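Local coordinates for protein lysine-sensitive aspartokinase 3 (Escherichia coli, PDB 2J0W) that catalyses the ATP-dependent phosphorylation of L-aspartate to 4-phospho-L-aspartate, the first step of the pathway from aspartate to lysine, and is switched off allosterically by lysine, at residues T12-F17 against S39-I44; D18-S23 against L124-I129; V49-G54 against E62-I67; I70-L75 against E86-L91. All blocks are in the same frame, centred on the assembly; numbering follows the deposited sequence.

Contact 1 (T12-F17 against S39-I44); sequences TSVADF and SASAGI. With ASP (aspartic acid), chain B.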
loop_
_atom_site.group_PDB
_atom_site.type_symbol
_atom_site.label_atom_id
_atom_site.label_comp_id
_atom_site.label_asym_id
_atom_site.label_seq_id
_atom_site.Cartn_x
_atom_site.Cartn_y
_atom_site.Cartn_z
ATOM N N THR A 12 -16.339 34.491 0.397
ATOM C CA THR A 12 -17.738 34.897 0.474
ATOM C C THR A 12 -18.035 35.773 1.689
ATOM O O THR A 12 -18.823 36.715 1.597
ATOM C CB THR A 12 -18.661 33.684 0.541
ATOM O OG1 THR A 12 -18.303 32.879 1.669
ATOM C CG2 THR A 12 -18.553 32.866 -0.730
ATOM N N SER A 13 -17.397 35.479 2.818
ATOM C CA SER A 13 -17.634 36.237 4.047
ATOM C C SER A 13 -17.100 37.668 4.050
ATOM O O SER A 13 -17.321 38.412 5.003
ATOM C CB SER A 13 -17.055 35.483 5.247
ATOM O OG SER A 13 -17.652 34.205 5.346
ATOM N N VAL A 14 -16.381 38.055 3.007
ATOM C CA VAL A 14 -15.861 39.416 2.947
ATOM C C VAL A 14 -15.825 39.830 1.490
ATOM O O VAL A 14 -15.016 40.678 1.081
ATOM C CB VAL A 14 -14.438 39.515 3.537
ATOM C CG1 VAL A 14 -14.443 39.030 4.978
ATOM C CG2 VAL A 14 -13.457 38.698 2.687
ATOM N N ALA A 15 -16.720 39.213 0.721
ATOM C CA ALA A 15 -16.837 39.454 -0.703
ATOM C C ALA A 15 -17.187 40.891 -0.975
ATOM O O ALA A 15 -16.717 41.474 -1.939
ATOM C CB ALA A 15 -17.899 38.539 -1.303
ATOM N N ASP A 16 -18.017 41.469 -0.121
ATOM C CA ASP A 16 -18.424 42.855 -0.309
ATOM C C ASP A 16 -18.751 43.547 0.997
ATOM O O ASP A 16 -18.753 42.928 2.066
ATOM C CB ASP A 16 -19.644 42.927 -1.220
ATOM C CG ASP A 16 -20.775 42.053 -0.733
ATOM O OD1 ASP A 16 -21.014 42.025 0.499
ATOM O OD2 ASP A 16 -21.425 41.400 -1.582
ATOM N N PHE A 17 -19.047 44.836 0.890
ATOM C CA PHE A 17 -19.380 45.653 2.044
ATOM C C PHE A 17 -20.368 44.979 3.014
ATOM O O PHE A 17 -20.057 44.795 4.193
ATOM C CB PHE A 17 -19.935 46.995 1.567
ATOM C CG PHE A 17 -20.131 47.996 2.667
ATOM C CD1 PHE A 17 -21.407 48.322 3.109
ATOM C CD2 PHE A 17 -19.033 48.614 3.262
ATOM C CE1 PHE A 17 -21.590 49.252 4.130
ATOM C CE2 PHE A 17 -19.202 49.544 4.284
ATOM C CZ PHE A 17 -20.484 49.865 4.719
ATOM N N SER A 39 -9.356 36.294 4.403
ATOM C CA SER A 39 -8.865 35.812 3.124
ATOM C C SER A 39 -9.214 37.023 2.275
ATOM O O SER A 39 -9.811 37.972 2.773
ATOM C CB SER A 39 -9.683 34.619 2.609
ATOM O OG SER A 39 -9.515 33.442 3.377
ATOM N N ALA A 40 -8.861 36.999 0.999
ATOM C CA ALA A 40 -9.187 38.115 0.133
ATOM C C ALA A 40 -10.640 37.917 -0.269
ATOM O O ALA A 40 -11.182 36.816 -0.154
ATOM C CB ALA A 40 -8.282 38.106 -1.091
ATOM N N SER A 41 -11.273 38.975 -0.750
ATOM C CA SER A 41 -12.666 38.879 -1.167
ATOM C C SER A 41 -12.866 37.876 -2.302
ATOM O O SER A 41 -11.986 37.679 -3.135
ATOM C CB SER A 41 -13.170 40.257 -1.584
ATOM O OG SER A 41 -13.017 41.170 -0.510
ATOM N N ALA A 42 -14.031 37.236 -2.314
ATOM C CA ALA A 42 -14.367 36.242 -3.325
ATOM C C ALA A 42 -13.899 36.685 -4.701
ATOM O O ALA A 42 -14.076 37.846 -5.064
ATOM C CB ALA A 42 -15.863 36.017 -3.342
ATOM N N GLY A 43 -13.287 35.765 -5.449
ATOM C CA GLY A 43 -12.814 36.065 -6.794
ATOM C C GLY A 43 -11.445 36.723 -6.938
ATOM O O GLY A 43 -10.765 36.526 -7.946
ATOM N N ILE A 44 -11.034 37.508 -5.946
ATOM C CA ILE A 44 -9.749 38.187 -6.018
ATOM C C ILE A 44 -8.572 37.253 -6.284
ATOM O O ILE A 44 -7.838 37.435 -7.254
ATOM C CB ILE A 44 -9.470 39.014 -4.728
ATOM C CG1 ILE A 44 -10.409 40.216 -4.680
ATOM C CG2 ILE A 44 -8.038 39.539 -4.721
ATOM C CD1 ILE A 44 -10.267 41.147 -5.896
HETATM N N ASP B . -7.119 33.578 -0.532
HETATM C CA ASP B . -6.567 32.241 -0.742
HETATM C C ASP B . -7.451 31.558 -1.808
HETATM O O ASP B . -8.306 32.257 -2.406
HETATM C CB ASP B . -6.522 31.476 0.617
HETATM C CG ASP B . -7.877 31.100 1.257
HETATM O OD1 ASP B . -8.943 31.422 0.646
HETATM O OD2 ASP B . -7.884 30.480 2.382
HETATM O OXT ASP B . -7.303 30.304 -2.010
#

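Contact 2 (D18-S23 against L124-I129); sequences DAMNRS and LLFVEI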
loop_
_atom_site.group_PDB
_atom_site.type_symbol
_atom_site.label_atom_id
_atom_site.label_comp_id
_atom_site.label_asym_id
_atom_site.label_seq_id
_atom_site.Cartn_x
_atom_site.Cartn_y
_atom_site.Cartn_z
ATOM N N ASP A 18 -21.548 44.605 2.521
ATOM C CA ASP A 18 -22.552 43.965 3.371
ATOM C C ASP A 18 -21.969 42.771 4.105
ATOM O O ASP A 18 -21.942 42.734 5.339
ATOM C CB ASP A 18 -23.751 43.509 2.537
ATOM C CG ASP A 18 -24.480 44.671 1.886
ATOM O OD1 ASP A 18 -24.730 45.685 2.581
ATOM O OD2 ASP A 18 -24.807 44.566 0.683
ATOM N N ALA A 19 -21.505 41.799 3.325
ATOM C CA ALA A 19 -20.903 40.580 3.848
ATOM C C ALA A 19 -19.844 40.926 4.885
ATOM O O ALA A 19 -19.795 40.353 5.986
ATOM C CB ALA A 19 -20.271 39.797 2.701
ATOM N N MET A 20 -18.994 41.875 4.519
ATOM C CA MET A 20 -17.931 42.293 5.405
ATOM C C MET A 20 -18.565 42.733 6.710
ATOM O O MET A 20 -18.056 42.434 7.783
ATOM C CB MET A 20 -17.140 43.429 4.765
ATOM C CG MET A 20 -15.705 43.486 5.221
ATOM S SD MET A 20 -14.578 43.888 3.871
ATOM C CE MET A 20 -14.326 45.580 4.144
ATOM N N ASN A 21 -19.691 43.433 6.607
ATOM C CA ASN A 21 -20.420 43.896 7.780
ATOM C C ASN A 21 -20.984 42.703 8.574
ATOM O O ASN A 21 -20.799 42.610 9.796
ATOM C CB ASN A 21 -21.555 44.841 7.359
ATOM C CG ASN A 21 -21.140 46.313 7.384
ATOM O OD1 ASN A 21 -20.546 46.795 8.359
ATOM N ND2 ASN A 21 -21.470 47.037 6.322
ATOM N N ARG A 22 -21.682 41.796 7.891
ATOM C CA ARG A 22 -22.211 40.619 8.573
ATOM C C ARG A 22 -21.087 40.052 9.432
ATOM O O ARG A 22 -21.280 39.754 10.611
ATOM C CB ARG A 22 -22.652 39.546 7.575
ATOM C CG ARG A 22 -24.072 39.669 7.062
ATOM C CD ARG A 22 -24.358 38.628 5.980
ATOM N NE ARG A 22 -24.373 39.227 4.646
ATOM C CZ ARG A 22 -23.578 38.862 3.641
ATOM N NH1 ARG A 22 -22.687 37.892 3.808
ATOM N NH2 ARG A 22 -23.678 39.468 2.462
ATOM N N SER A 23 -19.908 39.922 8.827
ATOM C CA SER A 23 -18.746 39.379 9.515
ATOM C C SER A 23 -18.254 40.270 10.645
ATOM O O SER A 23 -17.796 39.778 11.674
ATOM C CB SER A 23 -17.609 39.125 8.517
ATOM O OG SER A 23 -17.958 38.098 7.603
ATOM N N LEU A 124 -7.271 45.635 4.942
ATOM C CA LEU A 124 -7.211 47.086 5.091
ATOM C C LEU A 124 -8.614 47.664 5.147
ATOM O O LEU A 124 -8.898 48.561 5.939
ATOM C CB LEU A 124 -6.474 47.728 3.927
ATOM C CG LEU A 124 -4.958 47.738 4.048
ATOM C CD1 LEU A 124 -4.351 48.510 2.890
ATOM C CD2 LEU A 124 -4.577 48.376 5.367
ATOM N N LEU A 125 -9.492 47.145 4.302
ATOM C CA LEU A 125 -10.850 47.632 4.267
ATOM C C LEU A 125 -11.600 47.217 5.520
ATOM O O LEU A 125 -12.300 48.026 6.132
ATOM C CB LEU A 125 -11.568 47.113 3.018
ATOM C CG LEU A 125 -10.938 47.541 1.683
ATOM C CD1 LEU A 125 -11.753 46.989 0.529
ATOM C CD2 LEU A 125 -10.856 49.068 1.605
ATOM N N PHE A 126 -11.449 45.964 5.922
ATOM C CA PHE A 126 -12.163 45.513 7.099
ATOM C C PHE A 126 -11.891 46.416 8.300
ATOM O O PHE A 126 -12.830 46.790 9.006
ATOM C CB PHE A 126 -11.808 44.066 7.440
ATOM C CG PHE A 126 -12.817 43.399 8.337
ATOM C CD1 PHE A 126 -14.083 43.079 7.860
ATOM C CD2 PHE A 126 -12.517 43.121 9.667
ATOM C CE1 PHE A 126 -15.036 42.494 8.687
ATOM C CE2 PHE A 126 -13.461 42.539 10.503
ATOM C CZ PHE A 126 -14.722 42.227 10.013
ATOM N N VAL A 127 -10.630 46.785 8.538
ATOM C CA VAL A 127 -10.336 47.643 9.683
ATOM C C VAL A 127 -11.161 48.912 9.579
ATOM O O VAL A 127 -11.674 49.413 10.583
ATOM C CB VAL A 127 -8.838 48.024 9.786
ATOM C CG1 VAL A 127 -7.998 46.777 9.801
ATOM C CG2 VAL A 127 -8.429 48.935 8.649
ATOM N N GLU A 128 -11.301 49.414 8.353
ATOM C CA GLU A 128 -12.074 50.621 8.105
ATOM C C GLU A 128 -13.546 50.399 8.400
ATOM O O GLU A 128 -14.225 51.289 8.913
ATOM C CB GLU A 128 -11.896 51.084 6.663
ATOM C CG GLU A 128 -10.545 51.720 6.416
ATOM C CD GLU A 128 -10.183 52.725 7.498
ATOM O OE1 GLU A 128 -10.927 53.717 7.671
ATOM O OE2 GLU A 128 -9.158 52.513 8.180
ATOM N N ILE A 129 -14.048 49.213 8.078
ATOM C CA ILE A 129 -15.437 48.923 8.361
ATOM C C ILE A 129 -15.644 48.834 9.872
ATOM O O ILE A 129 -16.740 49.095 10.372
ATOM C CB ILE A 129 -15.874 47.615 7.694
ATOM C CG1 ILE A 129 -16.347 47.910 6.275
ATOM C CG2 ILE A 129 -16.975 46.962 8.483
ATOM C CD1 ILE A 129 -17.069 46.754 5.624
#

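Contact 3 (V49-G54 against E62-I67); sequences VALAEG and EKLDAI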
loop_
_atom_site.group_PDB
_atom_site.type_symbol
_atom_site.label_atom_id
_atom_site.label_comp_id
_atom_site.label_asym_id
_atom_site.label_seq_id
_atom_site.Cartn_x
_atom_site.Cartn_y
_atom_site.Cartn_z
ATOM N N VAL A 49 -4.286 35.181 -9.576
ATOM C CA VAL A 49 -3.524 34.042 -10.057
ATOM C C VAL A 49 -3.501 34.033 -11.588
ATOM O O VAL A 49 -2.482 33.715 -12.203
ATOM C CB VAL A 49 -4.116 32.716 -9.522
ATOM C CG1 VAL A 49 -3.598 31.530 -10.338
ATOM C CG2 VAL A 49 -3.742 32.548 -8.053
ATOM N N ALA A 50 -4.612 34.398 -12.211
ATOM C CA ALA A 50 -4.652 34.414 -13.666
ATOM C C ALA A 50 -3.671 35.459 -14.195
ATOM O O ALA A 50 -3.099 35.291 -15.274
ATOM C CB ALA A 50 -6.048 34.725 -14.147
ATOM N N LEU A 51 -3.484 36.538 -13.434
ATOM C CA LEU A 51 -2.565 37.598 -13.836
ATOM C C LEU A 51 -1.098 37.204 -13.645
ATOM O O LEU A 51 -0.228 37.633 -14.405
ATOM C CB LEU A 51 -2.858 38.864 -13.059
ATOM C CG LEU A 51 -4.126 39.607 -13.462
ATOM C CD1 LEU A 51 -4.423 40.690 -12.430
ATOM C CD2 LEU A 51 -3.944 40.208 -14.852
ATOM N N ALA A 52 -0.824 36.379 -12.640
ATOM C CA ALA A 52 0.537 35.937 -12.394
ATOM C C ALA A 52 0.931 34.869 -13.407
ATOM O O ALA A 52 2.041 34.355 -13.384
ATOM C CB ALA A 52 0.676 35.401 -10.970
ATOM N N GLU A 53 0.017 34.521 -14.296
ATOM C CA GLU A 53 0.334 33.530 -15.322
ATOM C C GLU A 53 0.913 34.210 -16.550
ATOM O O GLU A 53 1.525 33.560 -17.397
ATOM C CB GLU A 53 -0.906 32.748 -15.730
ATOM C CG GLU A 53 -1.191 31.573 -14.811
ATOM C CD GLU A 53 -2.479 30.867 -15.154
ATOM O OE1 GLU A 53 -2.795 29.869 -14.476
ATOM O OE2 GLU A 53 -3.173 31.310 -16.099
ATOM N N GLY A 54 0.729 35.524 -16.623
ATOM C CA GLY A 54 1.223 36.274 -17.762
ATOM C C GLY A 54 0.126 36.404 -18.805
ATOM O O GLY A 54 -0.091 35.501 -19.600
ATOM N N GLU A 62 -8.708 43.551 -18.391
ATOM C CA GLU A 62 -10.013 43.142 -17.914
ATOM C C GLU A 62 -9.856 42.664 -16.470
ATOM O O GLU A 62 -10.620 43.064 -15.586
ATOM C CB GLU A 62 -10.562 42.004 -18.769
ATOM C CG GLU A 62 -10.533 42.283 -20.256
ATOM C CD GLU A 62 -10.937 41.071 -21.073
ATOM O OE1 GLU A 62 -10.888 41.148 -22.320
ATOM O OE2 GLU A 62 -11.306 40.039 -20.465
ATOM N N LYS A 63 -8.852 41.823 -16.229
ATOM C CA LYS A 63 -8.630 41.296 -14.888
ATOM C C LYS A 63 -8.354 42.397 -13.873
ATOM O O LYS A 63 -8.910 42.390 -12.771
ATOM C CB LYS A 63 -7.464 40.312 -14.876
ATOM C CG LYS A 63 -7.565 39.208 -15.888
ATOM C CD LYS A 63 -8.642 38.187 -15.577
ATOM C CE LYS A 63 -8.398 36.968 -16.470
ATOM N NZ LYS A 63 -9.436 35.930 -16.383
ATOM N N LEU A 64 -7.495 43.343 -14.239
ATOM C CA LEU A 64 -7.168 44.425 -13.323
ATOM C C LEU A 64 -8.401 45.246 -13.009
ATOM O O LEU A 64 -8.529 45.799 -11.916
ATOM C CB LEU A 64 -6.074 45.312 -13.917
ATOM C CG LEU A 64 -4.762 44.563 -14.206
ATOM C CD1 LEU A 64 -3.841 45.430 -15.034
ATOM C CD2 LEU A 64 -4.090 44.163 -12.897
ATOM N N ASP A 65 -9.330 45.323 -13.953
ATOM C CA ASP A 65 -10.527 46.096 -13.702
ATOM C C ASP A 65 -11.503 45.328 -12.833
ATOM O O ASP A 65 -12.165 45.897 -11.956
ATOM C CB ASP A 65 -11.197 46.499 -15.007
ATOM C CG ASP A 65 -10.960 47.955 -15.346
ATOM O OD1 ASP A 65 -11.067 48.809 -14.435
ATOM O OD2 ASP A 65 -10.680 48.247 -16.526
ATOM N N ALA A 66 -11.606 44.030 -13.079
ATOM C CA ALA A 66 -12.493 43.222 -12.267
ATOM C C ALA A 66 -11.941 43.318 -10.831
ATOM O O ALA A 66 -12.692 43.341 -9.859
ATOM C CB ALA A 66 -12.502 41.766 -12.774
ATOM N N ILE A 67 -10.622 43.399 -10.703
ATOM C CA ILE A 67 -10.016 43.516 -9.384
ATOM C C ILE A 67 -10.318 44.885 -8.770
ATOM O O ILE A 67 -10.712 44.968 -7.601
ATOM C CB ILE A 67 -8.487 43.286 -9.448
ATOM C CG1 ILE A 67 -8.221 41.803 -9.716
ATOM C CG2 ILE A 67 -7.817 43.748 -8.153
ATOM C CD1 ILE A 67 -6.760 41.454 -9.781
#

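Contact 4 (I70-L75 against E86-L91); sequences IQFAIL and EEIERL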
loop_
_atom_site.group_PDB
_atom_site.type_symbol
_atom_site.label_atom_id
_atom_site.label_comp_id
_atom_site.label_asym_id
_atom_site.label_seq_id
_atom_site.Cartn_x
_atom_site.Cartn_y
_atom_site.Cartn_z
ATOM N N ILE A 70 -14.339 45.248 -7.621
ATOM C CA ILE A 70 -14.594 44.601 -6.332
ATOM C C ILE A 70 -14.142 45.419 -5.116
ATOM O O ILE A 70 -14.841 45.480 -4.101
ATOM C CB ILE A 70 -13.927 43.190 -6.287
ATOM C CG1 ILE A 70 -14.709 42.228 -7.181
ATOM C CG2 ILE A 70 -13.877 42.662 -4.861
ATOM C CD1 ILE A 70 -14.023 40.902 -7.388
ATOM N N GLN A 71 -12.979 46.051 -5.230
ATOM C CA GLN A 71 -12.430 46.857 -4.146
ATOM C C GLN A 71 -13.174 48.168 -3.969
ATOM O O GLN A 71 -13.331 48.650 -2.848
ATOM C CB GLN A 71 -10.951 47.164 -4.397
ATOM C CG GLN A 71 -10.097 45.938 -4.560
ATOM C CD GLN A 71 -10.337 44.933 -3.466
ATOM O OE1 GLN A 71 -10.360 45.278 -2.290
ATOM N NE2 GLN A 71 -10.519 43.676 -3.845
ATOM N N PHE A 72 -13.615 48.766 -5.070
ATOM C CA PHE A 72 -14.326 50.028 -4.956
ATOM C C PHE A 72 -15.782 49.839 -4.542
ATOM O O PHE A 72 -16.383 50.733 -3.957
ATOM C CB PHE A 72 -14.197 50.832 -6.255
ATOM C CG PHE A 72 -12.915 51.625 -6.337
ATOM C CD1 PHE A 72 -11.681 50.984 -6.278
ATOM C CD2 PHE A 72 -12.938 53.014 -6.427
ATOM C CE1 PHE A 72 -10.489 51.711 -6.303
ATOM C CE2 PHE A 72 -11.749 53.751 -6.453
ATOM C CZ PHE A 72 -10.523 53.092 -6.391
ATOM N N ALA A 73 -16.342 48.666 -4.814
ATOM C CA ALA A 73 -17.718 48.405 -4.419
ATOM C C ALA A 73 -17.798 48.636 -2.916
ATOM O O ALA A 73 -18.793 49.155 -2.400
ATOM C CB ALA A 73 -18.095 46.973 -4.741
ATOM N N ILE A 74 -16.731 48.243 -2.224
ATOM C CA ILE A 74 -16.622 48.375 -0.774
ATOM C C ILE A 74 -16.200 49.779 -0.368
ATOM O O ILE A 74 -16.761 50.368 0.553
ATOM C CB ILE A 74 -15.565 47.421 -0.234
ATOM C CG1 ILE A 74 -15.987 45.976 -0.486
ATOM C CG2 ILE A 74 -15.321 47.712 1.234
ATOM C CD1 ILE A 74 -14.840 45.014 -0.398
ATOM N N LEU A 75 -15.182 50.281 -1.056
ATOM C CA LEU A 75 -14.609 51.596 -0.824
ATOM C C LEU A 75 -15.650 52.719 -0.878
ATOM O O LEU A 75 -15.748 53.532 0.039
ATOM C CB LEU A 75 -13.528 51.843 -1.879
ATOM C CG LEU A 75 -12.540 52.978 -1.641
ATOM C CD1 LEU A 75 -11.688 52.666 -0.412
ATOM C CD2 LEU A 75 -11.665 53.146 -2.875
ATOM N N GLU A 86 -5.847 56.021 -1.315
ATOM C CA GLU A 86 -4.440 56.233 -1.657
ATOM C C GLU A 86 -3.734 54.893 -1.726
ATOM O O GLU A 86 -3.072 54.552 -2.713
ATOM C CB GLU A 86 -3.742 57.052 -0.575
ATOM C CG GLU A 86 -3.802 58.551 -0.745
ATOM C CD GLU A 86 -3.090 59.279 0.385
ATOM O OE1 GLU A 86 -2.133 58.711 0.959
ATOM O OE2 GLU A 86 -3.477 60.425 0.692
ATOM N N GLU A 87 -3.883 54.157 -0.630
ATOM C CA GLU A 87 -3.280 52.850 -0.443
ATOM C C GLU A 87 -3.754 51.848 -1.470
ATOM O O GLU A 87 -2.943 51.218 -2.149
ATOM C CB GLU A 87 -3.599 52.363 0.966
ATOM C CG GLU A 87 -3.100 53.329 2.037
ATOM C CD GLU A 87 -3.643 53.032 3.429
ATOM O OE1 GLU A 87 -4.381 52.036 3.593
ATOM O OE2 GLU A 87 -3.327 53.799 4.364
ATOM N N ILE A 88 -5.069 51.697 -1.580
ATOM C CA ILE A 88 -5.618 50.769 -2.549
ATOM C C ILE A 88 -4.998 51.078 -3.905
ATOM O O ILE A 88 -4.589 50.167 -4.627
ATOM C CB ILE A 88 -7.150 50.885 -2.672
ATOM C CG1 ILE A 88 -7.822 50.624 -1.319
ATOM C CG2 ILE A 88 -7.657 49.877 -3.695
ATOM C CD1 ILE A 88 -7.499 49.289 -0.700
ATOM N N GLU A 89 -4.919 52.363 -4.241
ATOM C CA GLU A 89 -4.347 52.793 -5.512
ATOM C C GLU A 89 -2.913 52.300 -5.667
ATOM O O GLU A 89 -2.499 51.904 -6.760
ATOM C CB GLU A 89 -4.374 54.315 -5.624
ATOM C CG GLU A 89 -5.753 54.925 -5.823
ATOM C CD GLU A 89 -6.420 54.481 -7.107
ATOM O OE1 GLU A 89 -5.711 54.241 -8.111
ATOM O OE2 GLU A 89 -7.664 54.390 -7.114
ATOM N N ARG A 90 -2.147 52.335 -4.579
ATOM C CA ARG A 90 -0.770 51.856 -4.631
ATOM C C ARG A 90 -0.832 50.374 -4.922
ATOM O O ARG A 90 -0.291 49.907 -5.925
ATOM C CB ARG A 90 -0.048 52.109 -3.300
ATOM C CG ARG A 90 0.736 53.427 -3.245
ATOM C CD ARG A 90 0.003 54.579 -3.966
ATOM N NE ARG A 90 0.023 54.428 -5.426
ATOM C CZ ARG A 90 -0.780 55.074 -6.268
ATOM N NH1 ARG A 90 -1.683 55.929 -5.805
ATOM N NH2 ARG A 90 -0.684 54.862 -7.575
ATOM N N LEU A 91 -1.521 49.643 -4.050
ATOM C CA LEU A 91 -1.665 48.203 -4.216
ATOM C C LEU A 91 -2.111 47.913 -5.648
ATOM O O LEU A 91 -1.462 47.145 -6.370
ATOM C CB LEU A 91 -2.672 47.653 -3.199
ATOM C CG LEU A 91 -2.312 47.972 -1.741
ATOM C CD1 LEU A 91 -3.333 47.360 -0.818
ATOM C CD2 LEU A 91 -0.924 47.443 -1.408
#

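Contact 1 (T12-F17 against S39-I44)
S41 and V14 tie together the loops that leave two neighbouring parallel strands, 5-9 and 33-38. The side chain of S41 can be followed outward. S41 CB lies 3.3 Å from V14 O and 3.8 Å from A15 O, close beside the backbone of 12-17, and its OG, turned anti to the carbonyl carbon (chi1 -57°), ends on the carbonyl of V14. There it donates a short hydrogen bond, S41 OG to V14 O, 2.6 Å long. The C=O···OG angle is 146° and the donor is tilted 29° from the carbonyl plane, so the approach is bent and slightly from above. A serine suits this place because its short arm lets one loop grip a carbonyl of the other without a bulky group between them.

Small groups pack round this polar bond. The valine methyl V14 CG2 lies against the peptide oxygen S39 O at 3.7 Å, while an apolar pair, the alanine methyls A15 CB and A42 CB, meets at 3.8 Å.

At the start of segment 39-44, S39 OG comes within 3.4 Å of OD1 of the bound aspartic acid, although its hydrogen bond goes to S201. The ligand is hydrogen-bonded by T45, E119, R198, G199 and S201. Joined loops at the C-terminal ends of parallel strands, one beside the aspartate and the other near the nucleotide, are characteristic of the amino acid kinase fold.

Contact 2 (D18-S23 against L124-I129)
Helix 17-27, through M20, N21 and S23, crosses helix 108-131, through L125, F126 and I129, with the short axes 10.2 Å apart at their closest and a crossing angle of -65°. Such a steep crossing concentrates the contact at one region, and M20 and F126 hold its middle with 6.8 Å between their CA atoms. This is helix-on-helix packing in the amino acid kinase domain, with a Met-aromatic contact at its centre.

M20 contributes most of the surface buried on the 18-23 side. Its CG stands anti to the backbone N (chi1 -152°), which sends the chain over to the other helix, where bends at chi2 and chi3 carry it past F126 and across L125 and I129. M20 SD lies at the edge of the F126 ring, 5.5 Å from its centroid and 88° off the ring normal. The terminal methyl goes on between two aliphatic groups: M20 CE is 3.4 Å from L125 CB and 3.3 Å from I129 CD1. Flexible and unbranched, methionine can follow this uneven surface. F126 and M20 run past one another in opposite senses, and the ring also turns its edge to the methionine backbone, with CE1 of F126 lying 3.2 Å from M20 O in the ring plane. S23, whose OG is bonded to S13 O, meets this ring through carbon, S23 CB being 4.2 Å from F126 CE1. At the outer side N21 OD1, hydrogen-bonded to R133, rests 3.6 Å from the methyl I129 CG2.

Contact 3 (V49-G54 against E62-I67)
No flat group takes part where L51 meets K63, L64 and I67: neither ring nor amide nor carboxylate offers a face or an edge across the contact, and methyl and methylene groups do all the touching. L51, on helix 44-51, points at helix 57-75, its CG anti to the carbonyl carbon (chi1 -73°). The fork then divides the work. L51 CD2 lies against the root of the lysine, with K63 CB at 3.5 Å, the two chains passing in opposite directions. L51 CD1 goes to the branched residues, touching L64 CD2 at 3.5 Å obliquely and I67 CD1 at 3.6 Å, the last pair meeting tip to tip.

A leucine suits the spot because its two methyls fill two directions at once. K63 serves by its aliphatic part. A bend at chi2 turns the chain so that K63 CE lies 4.0 Å from the methyl A50 CB, and the ammonium group, which makes a long, weak ion pair with E59, lies beyond this packing. Two successive helices joined by a short connection, with L51 packed against K63, L64 and I67, form a helical hairpin within the amino acid kinase domain.

Contact 4 (I70-L75 against E86-L91)
F72 and E89 meet at about a right angle, ring plane against carboxylate plane at 77°, with E89 OE2 in the plane of the ring and only 3.2 Å from F72 CZ. Helices 57-75 and 82-102 run almost exactly antiparallel here, 177° between the short axes and 11.7 Å apart, so side chains must span a wide gap. F72 is long and stiff enough to do so. E89 folds at chi2 (-62°) and so carries its carboxylate to the edge of the ring at CZ.

Beneath this pair comes the hydrophobic layer. I88 points squarely at helix 57-75, its CG2 lying 4.3 Å from both F72 CE1 and Q71 CB, while its CG1 meets L75 CD1 at 4.5 Å. The β-branched isoleucine thus offers separate branches to separate partners. L75 also covers one face of the phenylalanine from its own helix, L75 CD2 standing 3.5 Å above the ring centre, which helps to fix the ring's turn. The other carboxylate oxygen, E89 OE1, makes a salt bridge with R68.

The chemistry implies a division of labour: arginine holds the glutamate's charge, and the remaining oxygen probably gains modestly from the electropositive hydrogens at the ring edge.

How the contacts relate
All four contacts belong to the amino acid kinase domain. Contact 2 and contact 4 are buried, contacts 1 and 3 only partly. Contact 1 joins loops near the bound aspartate and uses a hydrogen bond, whereas the other three join helices and have none across their segments. Contacts 3 and 4 share helix 57-75, one after the other along it. I74 and Q71 of that helix link contact 4 to contact 2, where they touch M20 and L125, and to contact 1, where they touch D16, F17 and I44. F17 on I129 joins contacts 1 and 2, I44 on I67 contacts 1 and 3; contacts 2 and 3 do not touch. Charge matters most in contact 4, sulfur in contact 2, aliphatic packing in contact 3.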